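Side-chain contacts in endonuclease V isoform X2 (Ciona intestinalis, PDB 6OZI), which probably hydrolyses inosine-containing nucleic acid with the help of metal ions, as a eukaryotic endonuclease V whose preferred substrate is likely RNA: residues Q99-K104 with L108-F113; I200-G205 with K215-C220. The protein carries 1 engineered substitution. All blocks are in the same frame, centred on the assembly; numbering follows the deposited sequence. Where two conformers were deposited one is given.

Contact 1 of 2, residues Q99-K104 with L108-F113; sequences QLLKAK and LEPQVF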
ATOM      1  N   GLN A  99      -7.580 -20.293 -21.759  1.00 26.70           N
ATOM      2  CA  GLN A  99      -8.274 -20.478 -23.028  1.00 30.62           C
ATOM      3  C   GLN A  99      -8.322 -19.174 -23.819  1.00 29.78           C
ATOM      4  O   GLN A  99      -8.147 -19.170 -25.048  1.00 30.17           O
ATOM      5  CB  GLN A  99      -9.676 -21.028 -22.761  1.00 35.67           C
ATOM      6  CG  GLN A  99     -10.685 -20.790 -23.858  1.00 42.24           C
ATOM      7  CD  GLN A  99     -11.993 -21.538 -23.611  1.00 47.57           C
ATOM      8  OE1 GLN A  99     -12.580 -21.460 -22.527  1.00 49.72           O
ATOM      9  NE2 GLN A  99     -12.473 -22.234 -24.635  1.00 49.32           N
ATOM     10  N   LEU A 100      -8.563 -18.053 -23.130  1.00 30.16           N
ATOM     11  CA  LEU A 100      -8.536 -16.753 -23.795  1.00 29.73           C
ATOM     12  C   LEU A 100      -7.156 -16.451 -24.377  1.00 27.32           C
ATOM     13  O   LEU A 100      -7.042 -15.999 -25.520  1.00 28.42           O
ATOM     14  CB  LEU A 100      -8.962 -15.668 -22.810  1.00 30.85           C
ATOM     15  CG  LEU A 100      -9.095 -14.246 -23.333  1.00 32.52           C
ATOM     16  CD1 LEU A 100      -9.956 -14.212 -24.569  1.00 34.21           C
ATOM     17  CD2 LEU A 100      -9.716 -13.408 -22.240  1.00 32.95           C
ATOM     18  N   LEU A 101      -6.095 -16.695 -23.606  1.00 27.70           N
ATOM     19  CA  LEU A 101      -4.739 -16.476 -24.108  1.00 28.00           C
ATOM     20  C   LEU A 101      -4.468 -17.330 -25.343  1.00 28.89           C
ATOM     21  O   LEU A 101      -3.933 -16.842 -26.345  1.00 29.22           O
ATOM     22  CB  LEU A 101      -3.721 -16.774 -23.008  1.00 24.93           C
ATOM     23  CG  LEU A 101      -2.251 -16.869 -23.416  1.00 25.70           C
ATOM     24  CD1 LEU A 101      -1.728 -15.537 -23.937  1.00 27.72           C
ATOM     25  CD2 LEU A 101      -1.411 -17.344 -22.241  1.00 22.07           C
ATOM     26  N   LYS A 102      -4.838 -18.612 -25.290  1.00 26.60           N
ATOM     27  CA  LYS A 102      -4.598 -19.490 -26.433  1.00 31.42           C
ATOM     28  C   LYS A 102      -5.379 -19.045 -27.662  1.00 33.99           C
ATOM     29  O   LYS A 102      -4.894 -19.198 -28.788  1.00 35.32           O
ATOM     30  CB  LYS A 102      -4.950 -20.938 -26.084  1.00 33.56           C
ATOM     31  CG  LYS A 102      -3.998 -21.592 -25.084  1.00 34.15           C
ATOM     32  CD  LYS A 102      -4.369 -23.053 -24.812  1.00 36.13           C
ATOM     33  CE  LYS A 102      -3.242 -23.771 -24.081  1.00 36.48           C
ATOM     34  NZ  LYS A 102      -3.568 -25.173 -23.703  1.00 37.47           N
ATOM     35  N   ALA A 103      -6.576 -18.479 -27.479  1.00 32.86           N
ATOM     36  CA  ALA A 103      -7.335 -18.034 -28.646  1.00 34.73           C
ATOM     37  C   ALA A 103      -6.815 -16.706 -29.186  1.00 34.90           C
ATOM     38  O   ALA A 103      -6.806 -16.488 -30.401  1.00 36.12           O
ATOM     39  CB  ALA A 103      -8.821 -17.915 -28.300  1.00 34.61           C
ATOM     40  N   LYS A 104      -6.365 -15.818 -28.299  1.00 34.53           N
ATOM     41  CA  LYS A 104      -5.936 -14.479 -28.692  0.50 35.70           C
ATOM     42  C   LYS A 104      -4.505 -14.485 -29.221  1.00 35.69           C
ATOM     43  O   LYS A 104      -4.231 -14.023 -30.332  1.00 36.72           O
ATOM     44  CB  LYS A 104      -6.044 -13.530 -27.492  0.50 35.02           C
ATOM     45  CG  LYS A 104      -6.943 -12.334 -27.711  0.50 36.00           C
ATOM     46  CD  LYS A 104      -6.727 -11.274 -26.635  0.50 35.20           C
ATOM     47  CE  LYS A 104      -6.383  -9.929 -27.268  0.50 36.03           C
ATOM     48  NZ  LYS A 104      -6.751  -8.766 -26.403  0.50 36.04           N
ATOM     49  N   LEU A 108       2.115 -16.659 -28.102  1.00 35.98           N
ATOM     50  CA  LEU A 108       2.687 -16.099 -26.884  1.00 33.33           C
ATOM     51  C   LEU A 108       2.462 -16.997 -25.681  1.00 32.96           C
ATOM     52  O   LEU A 108       2.787 -16.601 -24.557  1.00 33.11           O
ATOM     53  CB  LEU A 108       2.100 -14.713 -26.587  1.00 30.88           C
ATOM     54  CG  LEU A 108       2.422 -13.552 -27.525  1.00 30.56           C
ATOM     55  CD1 LEU A 108       1.739 -12.272 -27.038  1.00 30.01           C
ATOM     56  CD2 LEU A 108       3.920 -13.356 -27.616  1.00 29.19           C
ATOM     57  N   GLU A 109       1.912 -18.189 -25.887  1.00 32.35           N
ATOM     58  CA  GLU A 109       1.685 -19.093 -24.771  1.00 30.66           C
ATOM     59  C   GLU A 109       3.028 -19.421 -24.127  1.00 29.31           C
ATOM     60  O   GLU A 109       3.971 -19.794 -24.834  1.00 28.48           O
ATOM     61  CB  GLU A 109       0.980 -20.377 -25.222  1.00 30.97           C
ATOM     62  CG  GLU A 109       0.643 -21.290 -24.046  1.00 31.49           C
ATOM     63  CD  GLU A 109       0.106 -22.658 -24.442  1.00 33.15           C
ATOM     64  OE1 GLU A 109      -0.157 -22.899 -25.641  1.00 34.07           O
ATOM     65  OE2 GLU A 109      -0.024 -23.512 -23.537  1.00 33.25           O
ATOM     66  N   PRO A 110       3.170 -19.249 -22.818  1.00 28.92           N
ATOM     67  CA  PRO A 110       4.475 -19.446 -22.187  1.00 27.79           C
ATOM     68  C   PRO A 110       4.761 -20.921 -21.967  1.00 29.06           C
ATOM     69  O   PRO A 110       3.857 -21.753 -21.887  1.00 30.14           O
ATOM     70  CB  PRO A 110       4.334 -18.706 -20.852  1.00 26.12           C
ATOM     71  CG  PRO A 110       2.882 -18.795 -20.544  1.00 26.35           C
ATOM     72  CD  PRO A 110       2.156 -18.765 -21.864  1.00 27.32           C
ATOM     73  N   GLN A 111       6.055 -21.233 -21.867  1.00 27.99           N
ATOM     74  CA  GLN A 111       6.454 -22.604 -21.586  1.00 27.41           C
ATOM     75  C   GLN A 111       6.209 -22.984 -20.135  1.00 25.90           C
ATOM     76  O   GLN A 111       6.205 -24.177 -19.821  1.00 26.67           O
ATOM     77  CB  GLN A 111       7.935 -22.822 -21.916  1.00 29.26           C
ATOM     78  CG  GLN A 111       8.283 -22.795 -23.398  1.00 30.10           C
ATOM     79  CD  GLN A 111       8.267 -21.390 -23.975  1.00 30.43           C
ATOM     80  OE1 GLN A 111       8.558 -20.412 -23.282  1.00 28.01           O
ATOM     81  NE2 GLN A 111       7.923 -21.285 -25.250  1.00 31.96           N
ATOM     82  N   VAL A 112       5.994 -22.008 -19.254  1.00 25.19           N
ATOM     83  CA  VAL A 112       5.805 -22.268 -17.828  1.00 23.93           C
ATOM     84  C   VAL A 112       5.065 -21.088 -17.207  1.00 24.59           C
ATOM     85  O   VAL A 112       5.270 -19.935 -17.597  1.00 25.15           O
ATOM     86  CB  VAL A 112       7.163 -22.520 -17.128  1.00 23.16           C
ATOM     87  CG1 VAL A 112       8.084 -21.317 -17.290  1.00 20.85           C
ATOM     88  CG2 VAL A 112       6.953 -22.828 -15.656  1.00 23.01           C
ATOM     89  N   PHE A 113       4.188 -21.388 -16.245  1.00 22.47           N
ATOM     90  CA  PHE A 113       3.521 -20.391 -15.418  1.00 21.31           C
ATOM     91  C   PHE A 113       4.072 -20.387 -13.995  1.00 21.18           C
ATOM     92  O   PHE A 113       4.287 -21.447 -13.395  1.00 21.56           O
ATOM     93  CB  PHE A 113       2.015 -20.652 -15.349  1.00 21.87           C
ATOM     94  CG  PHE A 113       1.261 -20.209 -16.561  1.00 24.26           C
ATOM     95  CD1 PHE A 113       1.142 -21.039 -17.657  1.00 24.60           C
ATOM     96  CD2 PHE A 113       0.639 -18.970 -16.593  1.00 25.75           C
ATOM     97  CE1 PHE A 113       0.430 -20.645 -18.776  1.00 26.47           C
ATOM     98  CE2 PHE A 113      -0.079 -18.564 -17.717  1.00 26.26           C
ATOM     99  CZ  PHE A 113      -0.180 -19.407 -18.810  1.00 26.08           C
TER
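Lys102, on the last turns of helix 86-104, and Glu109, in the connection leading into strand 112-116, bring their backbones closest, with Lys102 CA and Glu109 CA 6.5 Å apart. Two kinds of contact sit side by side here. On the buried side Leu101 points at the loop, and its CD2 does all the touching: it comes end-on against the ring carbon CD of Pro110, 3.9 Å away, and reaches the edge of the Phe113 ring, near the ring plane, with CD2 4.2 Å from CZ. With CG anti to the backbone N (chi1 168°) the leucine branch is carried toward the loop, and chi2 of 64° puts CD2 foremost. Pro110 in turn lays its CG over one face of the Phe113 ring, off toward the rim, so leucine and proline reach the same ring from its edge and its face. Met57 and Val59 of strand 52-61 continue this apolar cluster. On the outer side the extended chains of Lys102 and Glu109 cross at a slant. The methylene CE of Lys102 lies against the carboxylate, 3.3 Å from Glu109 OE2, while the ammonium reaches past it and makes only a long salt bridge, Lys102 NZ to Glu109 OE2 at 3.9 Å. Were Glu109 an alanine, the Lys102 ammonium would probably lose this carboxylate and its chain the group it lies along. The hold is thus shared between apolar packing around Leu101 and the Lys102-Glu109 pair, whose long separation suggests a loose electrostatic link.

Contact 2 of 2, residues I200-G205 with K215-C220; sequences IFVSAG and KIVKGC
No ring or other flat group takes part where Val217 meets Val202 and Ile200, so there are no faces or edges to match: the contact is made wholly by branched aliphatic carbons. Val217 is the single helix residue involved, and it uses both its methyls. CG1 approaches Val202 CG2 at 3.9 Å, and CG2 sits 3.9 Å from Val202 CG1, the two valines running alongside one another from opposite sides with each methyl of one near a methyl of the other. With CG1 anti to the backbone N (chi1 170°), Val217 also offers that methyl to the isoleucine, where Ile200 CD1 meets Val217 CG1 tip to tip at 4.1 Å. Backbones stay well apart, Val202 CA to Val217 CA being 7.8 Å, and the side chains alone bridge the gap. All three residues are buried. Val143 of the adjacent strand 140-144 also touches Val217, which therefore rests across two strands, while Val190 of strand 184-190 borders Ile200 and Val202. Such packing of a helix against the mixed sheet, through every second residue of a strand, suits the RNase H-like fold of endonuclease V: strand 200-206 lies antiparallel beside strand 140-144, and helix 210-219, the next helix along the chain, folds back over both.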
ATOM      1  N   ILE A 200      11.363 -16.607  -0.084  1.00 24.02           N
ATOM      2  CA  ILE A 200      10.133 -17.107  -0.684  1.00 23.83           C
ATOM      3  C   ILE A 200      10.308 -18.605  -0.884  1.00 23.69           C
ATOM      4  O   ILE A 200      11.420 -19.134  -0.833  1.00 25.58           O
ATOM      5  CB  ILE A 200       9.763 -16.409  -2.013  1.00 22.37           C
ATOM      6  CG1 ILE A 200      10.826 -16.682  -3.082  1.00 20.86           C
ATOM      7  CG2 ILE A 200       9.545 -14.908  -1.801  1.00 24.06           C
ATOM      8  CD1 ILE A 200      10.566 -15.987  -4.394  1.00 20.61           C
ATOM      9  N   PHE A 201       9.198 -19.298  -1.110  1.00 19.57           N
ATOM     10  CA  PHE A 201       9.189 -20.756  -1.061  1.00 20.80           C
ATOM     11  C   PHE A 201       8.743 -21.310  -2.405  1.00 21.80           C
ATOM     12  O   PHE A 201       7.582 -21.162  -2.796  1.00 22.21           O
ATOM     13  CB  PHE A 201       8.309 -21.227   0.089  1.00 21.18           C
ATOM     14  CG  PHE A 201       8.623 -20.530   1.374  1.00 23.03           C
ATOM     15  CD1 PHE A 201       9.714 -20.922   2.138  1.00 23.85           C
ATOM     16  CD2 PHE A 201       7.868 -19.439   1.791  1.00 23.32           C
ATOM     17  CE1 PHE A 201      10.018 -20.268   3.311  1.00 24.95           C
ATOM     18  CE2 PHE A 201       8.180 -18.770   2.964  1.00 23.64           C
ATOM     19  CZ  PHE A 201       9.258 -19.182   3.723  1.00 25.25           C
ATOM     20  N   VAL A 202       9.674 -21.949  -3.103  1.00 22.14           N
ATOM     21  CA  VAL A 202       9.457 -22.452  -4.450  1.00 21.75           C
ATOM     22  C   VAL A 202       9.252 -23.953  -4.368  1.00 21.76           C
ATOM     23  O   VAL A 202      10.054 -24.663  -3.756  1.00 21.98           O
ATOM     24  CB  VAL A 202      10.650 -22.113  -5.359  1.00 21.95           C
ATOM     25  CG1 VAL A 202      10.441 -22.678  -6.771  1.00 21.99           C
ATOM     26  CG2 VAL A 202      10.877 -20.620  -5.388  1.00 21.40           C
ATOM     27  N   SER A 203       8.191 -24.442  -4.986  1.00 21.95           N
ATOM     28  CA  SER A 203       7.980 -25.873  -5.101  1.00 22.12           C
ATOM     29  C   SER A 203       7.646 -26.193  -6.546  1.00 23.61           C
ATOM     30  O   SER A 203       7.191 -25.330  -7.304  1.00 24.93           O
ATOM     31  CB  SER A 203       6.869 -26.387  -4.158  1.00 21.15           C
ATOM     32  OG  SER A 203       5.677 -25.632  -4.278  1.00 20.33           O
ATOM     33  N   ALA A 204       7.947 -27.429  -6.935  1.00 22.55           N
ATOM     34  CA  ALA A 204       7.610 -27.882  -8.270  1.00 20.62           C
ATOM     35  C   ALA A 204       6.100 -27.856  -8.454  1.00 20.63           C
ATOM     36  O   ALA A 204       5.341 -28.253  -7.566  1.00 20.45           O
ATOM     37  CB  ALA A 204       8.158 -29.292  -8.502  1.00 21.57           C
ATOM     38  N   GLY A 205       5.660 -27.360  -9.606  1.00 20.56           N
ATOM     39  CA  GLY A 205       4.248 -27.393  -9.922  1.00 22.12           C
ATOM     40  C   GLY A 205       3.878 -28.642 -10.694  1.00 23.06           C
ATOM     41  O   GLY A 205       3.318 -29.594 -10.143  1.00 25.29           O
ATOM     42  N   LYS A 215      15.656 -22.313 -10.735  1.00 26.05           N
ATOM     43  CA  LYS A 215      16.398 -21.526 -11.723  1.00 27.07           C
ATOM     44  C   LYS A 215      15.487 -20.536 -12.441  1.00 26.55           C
ATOM     45  O   LYS A 215      15.884 -19.393 -12.713  1.00 27.78           O
ATOM     46  CB  LYS A 215      17.083 -22.431 -12.750  1.00 30.07           C
ATOM     47  CG  LYS A 215      18.552 -22.725 -12.489  1.00 34.92           C
ATOM     48  CD  LYS A 215      18.945 -24.094 -13.039  1.00 39.48           C
ATOM     49  CE  LYS A 215      20.454 -24.254 -13.117  1.00 43.71           C
ATOM     50  NZ  LYS A 215      21.132 -23.499 -12.031  1.00 44.21           N
ATOM     51  N   ILE A 216      14.268 -20.960 -12.775  1.00 25.93           N
ATOM     52  CA  ILE A 216      13.345 -20.076 -13.479  1.00 24.58           C
ATOM     53  C   ILE A 216      12.888 -18.943 -12.567  1.00 22.50           C
ATOM     54  O   ILE A 216      12.761 -17.790 -12.998  1.00 24.38           O
ATOM     55  CB  ILE A 216      12.160 -20.889 -14.029  1.00 24.39           C
ATOM     56  CG1 ILE A 216      12.670 -21.897 -15.069  1.00 25.91           C
ATOM     57  CG2 ILE A 216      11.091 -19.974 -14.611  1.00 23.76           C
ATOM     58  CD1 ILE A 216      11.612 -22.822 -15.621  1.00 25.63           C
ATOM     59  N   VAL A 217      12.634 -19.244 -11.297  1.00 20.60           N
ATOM     60  CA  VAL A 217      12.254 -18.184 -10.366  1.00 22.92           C
ATOM     61  C   VAL A 217      13.397 -17.177 -10.204  1.00 24.92           C
ATOM     62  O   VAL A 217      13.171 -15.961 -10.162  1.00 25.12           O
ATOM     63  CB  VAL A 217      11.808 -18.801  -9.024  1.00 23.38           C
ATOM     64  CG1 VAL A 217      11.629 -17.739  -7.957  1.00 22.63           C
ATOM     65  CG2 VAL A 217      10.494 -19.581  -9.219  1.00 21.48           C
ATOM     66  N   LYS A 218      14.644 -17.663 -10.151  1.00 24.28           N
ATOM     67  CA  LYS A 218      15.794 -16.759 -10.092  1.00 23.94           C
ATOM     68  C   LYS A 218      15.862 -15.874 -11.326  1.00 24.54           C
ATOM     69  O   LYS A 218      16.080 -14.659 -11.222  1.00 26.20           O
ATOM     70  CB  LYS A 218      17.093 -17.552  -9.943  1.00 25.02           C
ATOM     71  CG  LYS A 218      18.353 -16.691  -9.817  1.00 28.48           C
ATOM     72  CD  LYS A 218      19.484 -17.487  -9.157  1.00 32.61           C
ATOM     73  CE  LYS A 218      20.703 -16.628  -8.816  1.00 38.77           C
ATOM     74  NZ  LYS A 218      21.641 -17.363  -7.891  1.00 41.98           N
ATOM     75  N   GLY A 219      15.691 -16.473 -12.510  1.00 23.91           N
ATOM     76  CA  GLY A 219      15.688 -15.697 -13.740  1.00 25.95           C
ATOM     77  C   GLY A 219      14.564 -14.679 -13.817  1.00 25.86           C
ATOM     78  O   GLY A 219      14.678 -13.678 -14.530  1.00 26.32           O
ATOM     79  N   CYS A 220      13.467 -14.916 -13.097  1.00 23.74           N
ATOM     80  CA  CYS A 220      12.340 -13.994 -13.077  1.00 25.25           C
ATOM     81  C   CYS A 220      12.447 -12.944 -11.977  1.00 25.41           C
ATOM     82  O   CYS A 220      11.522 -12.146 -11.825  1.00 25.41           O
ATOM     83  CB  CYS A 220      11.021 -14.756 -12.902  1.00 23.21           C
ATOM     84  SG  CYS A 220      10.560 -15.811 -14.293  1.00 25.26           S
TER

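Overall arrangement
Contact 1 closes before contact 2 opens along the chain, and their centres lie 20 Å apart on the same mixed sheet. Helix 86-104 and helix 210-219 pack on opposite faces of it: strand 112-116 turns Phe113 toward the first and Val112 toward the second. Through that alternation the two sites touch, Val112 CG1 lying 4.2 Å from Ile216 CD1. Between strands 112-116 and 200-206 runs strand 140-144, parallel to the former and antiparallel to the latter. Contact 1 lies toward the periphery, contact 2 nearer the middle of the chain and the bound nucleic acid. Together they show how helices sandwich the sheet of this RNase H-like nuclease.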